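Local coordinates for calcium binding protein (Fasciola hepatica, PDB 5FX0) that probably binds calcium ions as a whole protein, the piece described here being its dimeric dynein light chain-like domain, at residues G74-H79 / R94-A99. Sequence-based numbering, arbitrary orientation.
Sequences GSYWMH and RHICLA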
# COMPACT_ATOMS: atom_id res chain seq x y z
N GLY A 74 -2.49 -0.95 10.75
CA GLY A 74 -2.44 0.48 11.01
C GLY A 74 -3.49 1.12 10.15
O GLY A 74 -4.47 0.49 9.80
N SER A 75 -3.26 2.39 9.82
CA SER A 75 -4.19 3.16 9.00
C SER A 75 -3.51 3.44 7.67
O SER A 75 -2.27 3.42 7.56
CB SER A 75 -4.52 4.47 9.71
OG SER A 75 -4.46 4.31 11.13
N TYR A 76 -4.31 3.70 6.66
CA TYR A 76 -3.78 3.90 5.31
C TYR A 76 -4.70 4.83 4.54
O TYR A 76 -5.89 4.90 4.84
CB TYR A 76 -3.60 2.56 4.57
CG TYR A 76 -4.90 1.92 4.23
CD1 TYR A 76 -5.59 1.15 5.15
CD2 TYR A 76 -5.51 2.16 3.01
CE1 TYR A 76 -6.82 0.60 4.85
CE2 TYR A 76 -6.75 1.62 2.70
CZ TYR A 76 -7.39 0.84 3.63
OH TYR A 76 -8.62 0.31 3.32
N TRP A 77 -4.11 5.51 3.56
CA TRP A 77 -4.77 6.39 2.62
C TRP A 77 -4.07 6.12 1.30
O TRP A 77 -2.85 6.14 1.24
CB TRP A 77 -4.57 7.85 3.05
CG TRP A 77 -5.02 8.09 4.44
CD1 TRP A 77 -6.27 8.47 4.84
CD2 TRP A 77 -4.25 7.89 5.64
NE1 TRP A 77 -6.32 8.55 6.21
CE2 TRP A 77 -5.11 8.20 6.73
CE3 TRP A 77 -2.94 7.48 5.90
CZ2 TRP A 77 -4.69 8.11 8.05
CZ3 TRP A 77 -2.52 7.40 7.21
CH2 TRP A 77 -3.40 7.71 8.28
N MET A 78 -4.81 5.84 0.23
CA MET A 78 -4.19 5.43 -1.04
C MET A 78 -4.78 6.14 -2.25
O MET A 78 -5.86 6.77 -2.17
CB MET A 78 -4.28 3.91 -1.22
CG MET A 78 -5.68 3.34 -1.38
SD MET A 78 -5.64 1.69 -2.12
CE MET A 78 -7.22 1.65 -2.98
N HIS A 79 -4.02 6.06 -3.35
CA HIS A 79 -4.48 6.50 -4.67
C HIS A 79 -3.71 5.79 -5.81
O HIS A 79 -2.48 5.70 -5.78
CB HIS A 79 -4.36 8.02 -4.82
CG HIS A 79 -5.17 8.57 -5.96
ND1 HIS A 79 -6.55 8.58 -5.95
CD2 HIS A 79 -4.80 9.12 -7.14
CE1 HIS A 79 -6.99 9.11 -7.08
NE2 HIS A 79 -5.95 9.45 -7.82
N ARG A 94 -5.77 -8.72 12.60
CA ARG A 94 -4.89 -7.55 12.65
C ARG A 94 -4.38 -7.08 11.29
O ARG A 94 -3.90 -5.95 11.16
CB ARG A 94 -3.71 -7.81 13.60
CG ARG A 94 -2.67 -8.83 13.17
CD ARG A 94 -1.50 -8.82 14.16
NE ARG A 94 -0.39 -9.67 13.71
CZ ARG A 94 -0.37 -11.01 13.76
NH1 ARG A 94 -1.39 -11.71 14.26
NH2 ARG A 94 0.70 -11.65 13.30
N HIS A 95 -4.44 -7.96 10.30
CA HIS A 95 -3.96 -7.65 8.97
C HIS A 95 -5.03 -7.06 8.06
O HIS A 95 -6.18 -7.49 8.08
CB HIS A 95 -3.39 -8.90 8.34
CG HIS A 95 -2.23 -9.43 9.11
ND1 HIS A 95 -1.07 -8.71 9.28
CD2 HIS A 95 -2.06 -10.59 9.78
CE1 HIS A 95 -0.22 -9.40 10.01
NE2 HIS A 95 -0.80 -10.55 10.33
N ILE A 96 -4.62 -6.07 7.27
CA ILE A 96 -5.45 -5.42 6.26
C ILE A 96 -4.79 -5.81 4.96
O ILE A 96 -3.59 -5.64 4.82
CB ILE A 96 -5.46 -3.88 6.42
CG1 ILE A 96 -6.25 -3.47 7.68
CG2 ILE A 96 -6.05 -3.20 5.17
CD1 ILE A 96 -5.94 -2.07 8.19
N CYS A 97 -5.57 -6.33 4.03
CA CYS A 97 -5.11 -6.61 2.68
C CYS A 97 -5.67 -5.59 1.69
O CYS A 97 -6.87 -5.44 1.58
CB CYS A 97 -5.51 -8.02 2.27
SG CYS A 97 -4.97 -8.44 0.61
N LEU A 98 -4.78 -4.90 0.99
CA LEU A 98 -5.12 -4.06 -0.13
C LEU A 98 -4.61 -4.77 -1.39
O LEU A 98 -3.43 -5.05 -1.50
CB LEU A 98 -4.44 -2.70 -0.01
CG LEU A 98 -4.55 -1.96 1.32
CD1 LEU A 98 -3.76 -0.67 1.23
CD2 LEU A 98 -6.01 -1.68 1.72
N ALA A 99 -5.50 -5.05 -2.33
CA ALA A 99 -5.12 -5.65 -3.62
C ALA A 99 -5.87 -4.95 -4.72
O ALA A 99 -7.05 -4.69 -4.60
CB ALA A 99 -5.42 -7.16 -3.63
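Leu98 lays its methyl CD2 over one face of the Tyr76 ring in a CH-pi contact, 26° off the ring normal. The methyl is displaced toward the CE2-CZ side of the rim, with CD2 3.5 Å from Tyr76 CZ. The second methyl, CD1, lies 3.8 Å from Tyr76 CD2, so both branches of the leucine meet the ring. Ile96 adds its CG2 branch obliquely, 3.9 Å from Tyr76 CE1, while its other branch ends with CD1 3.4 Å from the carbonyl O of Gly74. Met78 closes the far end more loosely, with SD 4.5 Å from Leu98 CD1. CB of Tyr76 points toward the other strand, and chi1 69°, with CG between the backbone N and the carbonyl carbon, sets the ring against Leu98; its hydroxyl is hydrogen-bonded to Gln89 of strand 87-92, the neighbour of 95-101. The strand axes run nearly parallel, 10° apart, but 9.9 Å from each other, and no hydrogen bond joins the segments. Strand 95-101 instead pairs with 67-72 and 87-92, whereas 74-79 pairs antiparallel with a strand of the second subunit. Such a strand, turned away from its own sheet to join the partner's, is characteristic of the dynein light chain dimer.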